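Local coordinates for protein putative glycosyltransferase (GalT1) (Streptococcus parasanguinis FW213, PDB 5HEA) that probably transfers sugar from a nucleotide-activated donor, this chain being the C-terminal part of a longer protein, with a GT-A-type glycosyltransferase family 2 region, at residues Gln63-Thr68 and Ile80-Gly85; Phe162-Phe167 and Arg197-Ala202; Leu185-Glu190 and Ile235-Glu240. One frame throughout, in Å; residues are numbered along the deposited sequence.

Contact 1 (Gln63-Thr68 and Ile80-Gly85); sequences QILHQT and ITYASG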
loop_
_atom_site.group_PDB
_atom_site.type_symbol
_atom_site.label_atom_id
_atom_site.label_comp_id
_atom_site.label_asym_id
_atom_site.label_seq_id
_atom_site.Cartn_x
_atom_site.Cartn_y
_atom_site.Cartn_z
ATOM N N GLN A 63 -34.648 11.264 -8.928
ATOM C CA GLN A 63 -33.981 11.273 -7.631
ATOM C C GLN A 63 -32.489 11.090 -7.875
ATOM O O GLN A 63 -32.083 10.198 -8.623
ATOM C CB GLN A 63 -34.486 10.131 -6.742
ATOM C CG GLN A 63 -35.997 9.907 -6.766
ATOM C CD GLN A 63 -36.783 11.097 -6.239
ATOM O OE1 GLN A 63 -37.556 11.720 -6.972
ATOM N NE2 GLN A 63 -36.594 11.412 -4.961
ATOM N N ILE A 64 -31.666 11.924 -7.252
ATOM C CA ILE A 64 -30.225 11.747 -7.381
ATOM C C ILE A 64 -29.614 11.157 -6.125
ATOM O O ILE A 64 -29.900 11.597 -5.012
ATOM C CB ILE A 64 -29.511 13.067 -7.652
ATOM C CG1 ILE A 64 -30.186 13.825 -8.780
ATOM C CG2 ILE A 64 -28.041 12.824 -7.991
ATOM C CD1 ILE A 64 -29.588 15.155 -8.974
ATOM N N LEU A 65 -28.761 10.161 -6.317
ATOM C CA LEU A 65 -27.874 9.692 -5.265
ATOM C C LEU A 65 -26.451 9.970 -5.723
ATOM O O LEU A 65 -25.997 9.424 -6.727
ATOM C CB LEU A 65 -28.022 8.180 -5.036
ATOM C CG LEU A 65 -29.306 7.552 -4.486
ATOM C CD1 LEU A 65 -29.108 6.041 -4.309
ATOM C CD2 LEU A 65 -29.727 8.193 -3.167
ATOM N N HIS A 66 -25.753 10.828 -4.999
ATOM C CA HIS A 66 -24.331 11.017 -5.210
ATOM C C HIS A 66 -23.591 10.063 -4.281
ATOM O O HIS A 66 -23.910 9.976 -3.107
ATOM C CB HIS A 66 -23.942 12.451 -4.861
ATOM C CG HIS A 66 -24.606 13.486 -5.713
ATOM N ND1 HIS A 66 -24.411 13.565 -7.075
ATOM C CD2 HIS A 66 -25.433 14.509 -5.392
ATOM C CE1 HIS A 66 -25.102 14.580 -7.560
ATOM N NE2 HIS A 66 -25.727 15.174 -6.559
ATOM N N GLN A 67 -22.609 9.338 -4.792
ATOM C CA GLN A 67 -21.813 8.500 -3.908
ATOM C C GLN A 67 -20.363 8.559 -4.309
ATOM O O GLN A 67 -20.050 8.830 -5.472
ATOM C CB GLN A 67 -22.289 7.051 -3.948
ATOM C CG GLN A 67 -22.014 6.353 -5.271
ATOM C CD GLN A 67 -22.510 4.918 -5.270
ATOM O OE1 GLN A 67 -23.446 4.581 -4.552
ATOM N NE2 GLN A 67 -21.878 4.067 -6.071
ATOM N N THR A 68 -19.479 8.294 -3.350
ATOM C CA THR A 68 -18.055 8.149 -3.635
ATOM C C THR A 68 -17.885 7.034 -4.656
ATOM O O THR A 68 -18.585 6.024 -4.588
ATOM C CB THR A 68 -17.257 7.795 -2.352
ATOM O OG1 THR A 68 -17.434 8.831 -1.377
ATOM C CG2 THR A 68 -15.774 7.632 -2.657
ATOM N N ILE A 80 -30.960 -0.324 -6.610
ATOM C CA ILE A 80 -31.893 -1.376 -6.173
ATOM C C ILE A 80 -32.395 -1.126 -4.746
ATOM O O ILE A 80 -33.573 -1.346 -4.426
ATOM C CB ILE A 80 -31.229 -2.763 -6.247
ATOM C CG1 ILE A 80 -30.858 -3.090 -7.699
ATOM C CG2 ILE A 80 -32.157 -3.853 -5.670
ATOM C CD1 ILE A 80 -30.012 -4.353 -7.854
ATOM N N THR A 81 -31.487 -0.650 -3.901
ATOM C CA THR A 81 -31.779 -0.373 -2.498
ATOM C C THR A 81 -32.713 0.819 -2.345
ATOM O O THR A 81 -33.638 0.789 -1.531
ATOM C CB THR A 81 -30.466 -0.099 -1.723
ATOM O OG1 THR A 81 -29.656 -1.277 -1.750
ATOM C CG2 THR A 81 -30.748 0.273 -0.288
ATOM N N TYR A 82 -32.480 1.859 -3.139
ATOM C CA TYR A 82 -33.293 3.074 -3.075
ATOM C C TYR A 82 -34.659 2.925 -3.788
ATOM O O TYR A 82 -35.613 3.648 -3.493
ATOM C CB TYR A 82 -32.486 4.265 -3.616
ATOM C CG TYR A 82 -33.199 5.602 -3.600
ATOM C CD1 TYR A 82 -32.990 6.517 -2.571
ATOM C CD2 TYR A 82 -34.074 5.959 -4.628
ATOM C CE1 TYR A 82 -33.648 7.746 -2.563
ATOM C CE2 TYR A 82 -34.735 7.178 -4.624
ATOM C CZ TYR A 82 -34.517 8.068 -3.595
ATOM O OH TYR A 82 -35.177 9.277 -3.610
ATOM N N ALA A 83 -34.753 1.971 -4.707
ATOM C CA ALA A 83 -35.953 1.804 -5.527
ATOM C C ALA A 83 -37.198 1.463 -4.714
ATOM O O ALA A 83 -37.179 0.558 -3.891
ATOM C CB ALA A 83 -35.714 0.729 -6.578
ATOM N N SER A 84 -38.295 2.168 -4.956
ATOM C CA SER A 84 -39.536 1.805 -4.279
ATOM C C SER A 84 -40.631 1.346 -5.244
ATOM O O SER A 84 -41.783 1.190 -4.846
ATOM C CB SER A 84 -40.028 2.948 -3.384
ATOM O OG SER A 84 -39.958 4.187 -4.060
ATOM N N GLY A 85 -40.268 1.113 -6.503
ATOM C CA GLY A 85 -41.232 0.675 -7.491
ATOM C C GLY A 85 -41.644 -0.781 -7.348
ATOM O O GLY A 85 -40.972 -1.568 -6.680
#
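The phenol ring of Tyr82 is approached obliquely by Leu65 at one end and by Gln63 at the other. Leu65 supplies two methyls: CD2 is 3.7 Å from Tyr82 CD1, while Leu65 CD1 rests 3.9 Å from Tyr82 CB. At the hydroxyl end, Gln63 touches with its aliphatic part, CB standing 3.6 Å from Tyr82 CE2; its amide plane is only 18° from the ring plane. On the same strand, the His66 imidazole has Ile64 CG2 over one face, 3.4 Å above the plane and displaced toward the rim. Strand 62-66 and helix 72-82 are the first two elements of a beta-alpha-beta crossover that continues into strand 87-90, within the Rossmann-like parallel sheet of the GT-A fold. Gln63 and Leu65 face this helix, whereas Ile64 points away and packs on helix 48-58, which places helices against both faces of the strand. Tyr82, in the last turn, has CG anti to the backbone N (chi1 -179°), a setting that carries the ring along the strand from Leu65 to Gln63. The same side chain also touches Ile38 of the adjoining strand 35-41.

Contact 2 (Phe162-Phe167 and Arg197-Ala202); sequences FLTFTF and RLYLKA
Tyr199 is the residue of helix 195-201 that bridges to Thr164 and Phe165. Two residues earlier, Arg197 turns its guanidinium another way, with NE bonded to Ala193 O and NH2 to Arg182 O, and Leu198 packs on Phe173. At Tyr199 the CB points toward the 162-167 segment, and CG anti to the carbonyl carbon (chi1 -65°) sends the ring toward Thr164 and Phe165. Its OH donates to Thr164 O over a short 2.5 Å. The donor lies in the carbonyl plane on a lone pair, at a C=O...donor angle of 138°, and the same oxygen sits at the ring's edge in the ring plane. This fixes the direction of the hydroxyl and gives the buried phenol a polar partner. Alongside, Thr164 CG2 is 3.8 Å from Tyr199 CE2, and Phe165 CE1 meets Tyr199 CD2 at 4.2 Å. Thr164 CG2 also stands 3.5 Å above the plane of the Phe165 ring, over its centre. Trp150 adds an edge-to-face contact with Tyr199. Farther on, Leu200 packs on Leu288 of a neighbouring subunit, and Lys201 sends NZ to Leu177 O and Glu179 O. The arrangement is a buried helix-helix contact in which a tyrosine hydroxyl is bonded to a main-chain carbonyl, with a methyl and a phenyl ring packed beside it, joining two helices that lie against strands 116-125, 171-174 and 204-217 of the mixed sheet in this GT-A-type fold.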
loop_
_atom_site.group_PDB
_atom_site.type_symbol
_atom_site.label_atom_id
_atom_site.label_comp_id
_atom_site.label_asym_id
_atom_site.label_seq_id
_atom_site.Cartn_x
_atom_site.Cartn_y
_atom_site.Cartn_z
ATOM N N PHE A 162 -25.439 -11.898 -25.755
ATOM C CA PHE A 162 -25.157 -10.611 -25.124
ATOM C C PHE A 162 -26.443 -9.962 -24.613
ATOM O O PHE A 162 -26.521 -9.529 -23.460
ATOM C CB PHE A 162 -24.453 -9.677 -26.114
ATOM C CG PHE A 162 -24.252 -8.270 -25.598
ATOM C CD1 PHE A 162 -23.138 -7.946 -24.832
ATOM C CD2 PHE A 162 -25.166 -7.269 -25.897
ATOM C CE1 PHE A 162 -22.950 -6.649 -24.362
ATOM C CE2 PHE A 162 -24.977 -5.969 -25.432
ATOM C CZ PHE A 162 -23.873 -5.663 -24.666
ATOM N N LEU A 163 -27.438 -9.887 -25.487
ATOM C CA LEU A 163 -28.751 -9.354 -25.124
ATOM C C LEU A 163 -29.376 -10.020 -23.904
ATOM O O LEU A 163 -29.877 -9.335 -23.007
ATOM C CB LEU A 163 -29.714 -9.489 -26.294
ATOM C CG LEU A 163 -31.167 -9.202 -25.919
ATOM C CD1 LEU A 163 -31.346 -7.732 -25.614
ATOM C CD2 LEU A 163 -32.083 -9.667 -27.040
ATOM N N THR A 164 -29.350 -11.354 -23.881
ATOM C CA THR A 164 -30.045 -12.125 -22.863
ATOM C C THR A 164 -29.345 -12.093 -21.508
ATOM O O THR A 164 -29.970 -11.838 -20.482
ATOM C CB THR A 164 -30.206 -13.605 -23.297
ATOM O OG1 THR A 164 -30.927 -13.666 -24.535
ATOM C CG2 THR A 164 -30.972 -14.401 -22.246
ATOM N N PHE A 165 -28.048 -12.365 -21.499
ATOM C CA PHE A 165 -27.369 -12.622 -20.226
ATOM C C PHE A 165 -26.437 -11.514 -19.755
ATOM O O PHE A 165 -26.316 -11.267 -18.555
ATOM C CB PHE A 165 -26.606 -13.950 -20.277
ATOM C CG PHE A 165 -27.493 -15.149 -20.447
ATOM C CD1 PHE A 165 -28.245 -15.624 -19.388
ATOM C CD2 PHE A 165 -27.584 -15.793 -21.668
ATOM C CE1 PHE A 165 -29.069 -16.722 -19.542
ATOM C CE2 PHE A 165 -28.401 -16.892 -21.824
ATOM C CZ PHE A 165 -29.146 -17.357 -20.761
ATOM N N THR A 166 -25.769 -10.848 -20.686
ATOM C CA THR A 166 -24.716 -9.928 -20.279
ATOM C C THR A 166 -25.102 -8.451 -20.403
ATOM O O THR A 166 -24.258 -7.575 -20.202
ATOM C CB THR A 166 -23.413 -10.208 -21.046
ATOM O OG1 THR A 166 -23.577 -9.842 -22.418
ATOM C CG2 THR A 166 -23.071 -11.687 -20.972
ATOM N N PHE A 167 -26.365 -8.178 -20.735
ATOM C CA PHE A 167 -26.841 -6.795 -20.845
ATOM C C PHE A 167 -28.005 -6.548 -19.886
ATOM O O PHE A 167 -29.072 -7.157 -20.001
ATOM C CB PHE A 167 -27.250 -6.466 -22.288
ATOM C CG PHE A 167 -27.267 -4.990 -22.590
ATOM C CD1 PHE A 167 -26.184 -4.192 -22.251
ATOM C CD2 PHE A 167 -28.362 -4.403 -23.216
ATOM C CE1 PHE A 167 -26.191 -2.821 -22.527
ATOM C CE2 PHE A 167 -28.388 -3.043 -23.489
ATOM C CZ PHE A 167 -27.293 -2.245 -23.143
ATOM N N ARG A 197 -29.598 -14.820 -12.879
ATOM C CA ARG A 197 -30.146 -15.224 -11.587
ATOM C C ARG A 197 -31.566 -14.688 -11.374
ATOM O O ARG A 197 -32.408 -15.356 -10.779
ATOM C CB ARG A 197 -29.205 -14.843 -10.442
ATOM C CG ARG A 197 -27.836 -15.518 -10.574
ATOM C CD ARG A 197 -26.947 -15.243 -9.387
ATOM N NE ARG A 197 -26.130 -14.040 -9.552
ATOM C CZ ARG A 197 -26.072 -13.045 -8.666
ATOM N NH1 ARG A 197 -26.810 -13.108 -7.560
ATOM N NH2 ARG A 197 -25.275 -11.990 -8.872
ATOM N N LEU A 198 -31.842 -13.489 -11.872
ATOM C CA LEU A 198 -33.217 -12.981 -11.867
ATOM C C LEU A 198 -34.162 -13.852 -12.703
ATOM O O LEU A 198 -35.290 -14.150 -12.284
ATOM C CB LEU A 198 -33.242 -11.546 -12.384
ATOM C CG LEU A 198 -32.505 -10.569 -11.474
ATOM C CD1 LEU A 198 -32.196 -9.281 -12.244
ATOM C CD2 LEU A 198 -33.377 -10.278 -10.252
ATOM N N TYR A 199 -33.706 -14.267 -13.881
ATOM C CA TYR A 199 -34.498 -15.179 -14.719
ATOM C C TYR A 199 -34.871 -16.461 -13.948
ATOM O O TYR A 199 -36.016 -16.947 -13.997
ATOM C CB TYR A 199 -33.703 -15.593 -15.955
ATOM C CG TYR A 199 -33.362 -14.517 -16.953
ATOM C CD1 TYR A 199 -34.191 -13.426 -17.156
ATOM C CD2 TYR A 199 -32.207 -14.622 -17.728
ATOM C CE1 TYR A 199 -33.864 -12.450 -18.091
ATOM C CE2 TYR A 199 -31.868 -13.651 -18.658
ATOM C CZ TYR A 199 -32.698 -12.576 -18.832
ATOM O OH TYR A 199 -32.375 -11.633 -19.763
ATOM N N LEU A 200 -33.902 -17.013 -13.228
ATOM C CA LEU A 200 -34.135 -18.261 -12.487
ATOM C C LEU A 200 -35.166 -18.089 -11.361
ATOM O O LEU A 200 -35.729 -19.068 -10.878
ATOM C CB LEU A 200 -32.815 -18.828 -11.945
ATOM C CG LEU A 200 -31.801 -19.300 -12.989
ATOM C CD1 LEU A 200 -30.439 -19.567 -12.343
ATOM C CD2 LEU A 200 -32.319 -20.550 -13.720
ATOM N N LYS A 201 -35.422 -16.846 -10.954
ATOM C CA LYS A 201 -36.437 -16.565 -9.941
ATOM C C LYS A 201 -37.831 -16.527 -10.561
ATOM O O LYS A 201 -38.826 -16.672 -9.856
ATOM C CB LYS A 201 -36.163 -15.223 -9.251
ATOM C CG LYS A 201 -34.959 -15.196 -8.314
ATOM C CD LYS A 201 -35.292 -15.815 -6.975
ATOM C CE LYS A 201 -34.428 -15.223 -5.865
ATOM N NZ LYS A 201 -34.876 -13.876 -5.408
ATOM N N ALA A 202 -37.905 -16.340 -11.876
ATOM C CA ALA A 202 -39.196 -16.125 -12.542
ATOM C C ALA A 202 -39.919 -17.425 -12.891
ATOM O O ALA A 202 -39.308 -18.495 -12.900
ATOM C CB ALA A 202 -39.014 -15.260 -13.791
#

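Contact 3 (Leu185-Glu190 and Ile235-Glu240); sequences LGRLRE and ISNAEE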
loop_
_atom_site.group_PDB
_atom_site.type_symbol
_atom_site.label_atom_id
_atom_site.label_comp_id
_atom_site.label_asym_id
_atom_site.label_seq_id
_atom_site.Cartn_x
_atom_site.Cartn_y
_atom_site.Cartn_z
ATOM N N LEU A 185 -19.286 -6.785 -6.454
ATOM C CA LEU A 185 -18.503 -5.559 -6.339
ATOM C C LEU A 185 -17.150 -5.625 -7.031
ATOM O O LEU A 185 -16.513 -6.680 -7.086
ATOM C CB LEU A 185 -18.317 -5.173 -4.870
ATOM C CG LEU A 185 -19.519 -4.538 -4.169
ATOM C CD1 LEU A 185 -20.453 -3.868 -5.178
ATOM C CD2 LEU A 185 -20.277 -5.527 -3.314
ATOM N N GLY A 186 -16.734 -4.486 -7.583
ATOM C CA GLY A 186 -15.411 -4.325 -8.159
ATOM C C GLY A 186 -15.198 -5.133 -9.421
ATOM O O GLY A 186 -14.143 -5.061 -10.050
ATOM N N ARG A 187 -16.219 -5.893 -9.793
ATOM C CA ARG A 187 -16.142 -6.853 -10.878
ATOM C C ARG A 187 -16.706 -6.206 -12.136
ATOM O O ARG A 187 -17.720 -5.514 -12.080
ATOM C CB ARG A 187 -16.977 -8.089 -10.504
ATOM C CG ARG A 187 -16.530 -9.422 -11.088
ATOM C CD ARG A 187 -17.705 -10.408 -11.127
ATOM N NE ARG A 187 -17.304 -11.797 -11.341
ATOM C CZ ARG A 187 -17.635 -12.813 -10.541
ATOM N NH1 ARG A 187 -18.386 -12.601 -9.462
ATOM N NH2 ARG A 187 -17.222 -14.048 -10.821
ATOM N N LEU A 188 -16.031 -6.406 -13.263
ATOM C CA LEU A 188 -16.609 -6.085 -14.563
ATOM C C LEU A 188 -17.319 -7.365 -14.996
ATOM O O LEU A 188 -17.198 -8.385 -14.315
ATOM C CB LEU A 188 -15.518 -5.698 -15.570
ATOM C CG LEU A 188 -15.773 -4.641 -16.659
ATOM C CD1 LEU A 188 -15.004 -4.975 -17.949
ATOM C CD2 LEU A 188 -17.257 -4.418 -16.944
ATOM N N ARG A 189 -18.046 -7.322 -16.116
ATOM C CA ARG A 189 -18.958 -8.403 -16.501
ATOM C C ARG A 189 -19.897 -8.669 -15.320
ATOM O O ARG A 189 -20.103 -9.807 -14.896
ATOM C CB ARG A 189 -18.182 -9.669 -16.886
ATOM C CG ARG A 189 -17.208 -9.496 -18.038
ATOM C CD ARG A 189 -17.943 -9.194 -19.334
ATOM N NE ARG A 189 -17.257 -9.755 -20.498
ATOM C CZ ARG A 189 -17.564 -10.923 -21.058
ATOM N NH1 ARG A 189 -18.553 -11.666 -20.567
ATOM N NH2 ARG A 189 -16.881 -11.346 -22.113
ATOM N N GLU A 190 -20.424 -7.592 -14.751
ATOM C CA GLU A 190 -21.247 -7.718 -13.560
ATOM C C GLU A 190 -22.660 -8.143 -13.961
ATOM O O GLU A 190 -23.304 -8.912 -13.235
ATOM C CB GLU A 190 -21.235 -6.424 -12.731
ATOM C CG GLU A 190 -21.856 -5.175 -13.396
ATOM C CD GLU A 190 -20.897 -4.374 -14.301
ATOM O OE1 GLU A 190 -19.763 -4.825 -14.593
ATOM O OE2 GLU A 190 -21.293 -3.267 -14.736
ATOM N N ILE A 235 -14.648 -16.067 -17.430
ATOM C CA ILE A 235 -14.513 -17.503 -17.219
ATOM C C ILE A 235 -15.248 -17.931 -15.960
ATOM O O ILE A 235 -16.053 -18.853 -16.001
ATOM C CB ILE A 235 -13.020 -17.914 -17.157
ATOM C CG1 ILE A 235 -12.337 -17.556 -18.476
ATOM C CG2 ILE A 235 -12.874 -19.401 -16.883
ATOM C CD1 ILE A 235 -13.076 -18.130 -19.679
ATOM N N SER A 236 -14.981 -17.265 -14.834
ATOM C CA SER A 236 -15.613 -17.678 -13.575
ATOM C C SER A 236 -17.147 -17.493 -13.585
ATOM O O SER A 236 -17.872 -18.312 -13.008
ATOM C CB SER A 236 -14.967 -16.980 -12.371
ATOM O OG SER A 236 -15.178 -15.596 -12.443
ATOM N N ASN A 237 -17.641 -16.446 -14.255
ATOM C CA ASN A 237 -19.091 -16.285 -14.443
ATOM C C ASN A 237 -19.721 -17.478 -15.153
ATOM O O ASN A 237 -20.776 -17.945 -14.753
ATOM C CB ASN A 237 -19.448 -15.011 -15.231
ATOM C CG ASN A 237 -19.213 -13.735 -14.434
ATOM O OD1 ASN A 237 -18.946 -13.782 -13.238
ATOM N ND2 ASN A 237 -19.330 -12.589 -15.097
ATOM N N ALA A 238 -19.095 -17.936 -16.237
ATOM C CA ALA A 238 -19.623 -19.072 -16.998
ATOM C C ALA A 238 -19.587 -20.381 -16.176
ATOM O O ALA A 238 -20.505 -21.203 -16.251
ATOM C CB ALA A 238 -18.858 -19.237 -18.325
ATOM N N GLU A 239 -18.531 -20.564 -15.390
ATOM C CA GLU A 239 -18.408 -21.750 -14.523
ATOM C C GLU A 239 -19.448 -21.754 -13.407
ATOM O O GLU A 239 -20.110 -22.751 -13.161
ATOM C CB GLU A 239 -16.990 -21.844 -13.951
ATOM C CG GLU A 239 -15.981 -22.254 -15.027
ATOM C CD GLU A 239 -14.533 -21.985 -14.652
ATOM O OE1 GLU A 239 -14.290 -21.352 -13.601
ATOM O OE2 GLU A 239 -13.636 -22.416 -15.419
ATOM N N GLU A 240 -19.595 -20.621 -12.739
ATOM C CA GLU A 240 -20.643 -20.449 -11.732
ATOM C C GLU A 240 -22.045 -20.729 -12.314
ATOM O O GLU A 240 -22.867 -21.433 -11.712
ATOM C CB GLU A 240 -20.536 -19.015 -11.201
ATOM C CG GLU A 240 -21.538 -18.577 -10.141
ATOM C CD GLU A 240 -21.268 -17.133 -9.713
ATOM O OE1 GLU A 240 -21.155 -16.232 -10.593
ATOM O OE2 GLU A 240 -21.125 -16.904 -8.498
#
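Two hydrogen bonds join the loop of Arg187 and Arg189 to Ser236 and Asn237 on helix 231-247. Arg187 NH2 donates to Ser236 OG at 3.0 Å with an N-H...O angle of 142°; the hydroxyl lies at the guanidinium edge, close to its plane. Asn237 ND2 donates to Arg189 O at 2.9 Å and 131°, approaching in the carbonyl plane, although the oxygen is tilted somewhat out of the amide's own plane. ND2 also donates to Asp192 OD2, so two acceptors of the same loop grip it, which limits the amide's rotation.

The contact joins a loop following strand 171-174 of the mixed GT-A-type sheet to the first of three C-terminal helices. The other two, 253-272 and 276-291, are tied together by the disulfides Cys266-Cys282 and Cys267-Cys283, and Ile235 packs on Cys266 and Cys282.

A second kind of contact is a close polar approach without a hydrogen bond. Asn237 OD1 stands over one guanidinium face, 3.2 Å from Arg187 CZ, with the guanidinium and amide planes 47° apart; no N-H is aimed at it. The Arg187 chain, poorly ordered, is extended from CG to NE, which carries its head past Asn237. Its NE bonds to Ser233 OG.

Charge acts at longer range: Glu240 OE1 is 4.5 Å from Arg187 NH2, well out of the guanidinium plane, and the other carboxylate oxygen pairs with Lys285 of a neighbouring subunit. Van der Waals contact is slight: Arg189 CB lies 3.6 Å from Asn237 ND2, while the charged end of Arg189 forms a salt bridge with Asp229.

Contacts 2 and 3 are neighbours: their centres lie 14 Å apart, their nearest atoms about 5 Å, and their segments alternate along the chain. Asp192 connects them, packing against Thr166 of contact 2 and accepting a bond from Asn237 of contact 3. The same neighbouring subunit also touches both. Contact 1 closes earlier in the sequence and stands farther off, its centre 22 Å from that of contact 2 and 24 Å from that of contact 3. A direct tie nevertheless runs from its helix 72-82 to the loop of contact 3, where Arg76 forms a salt bridge with Glu190 and Ala74 meets Leu185.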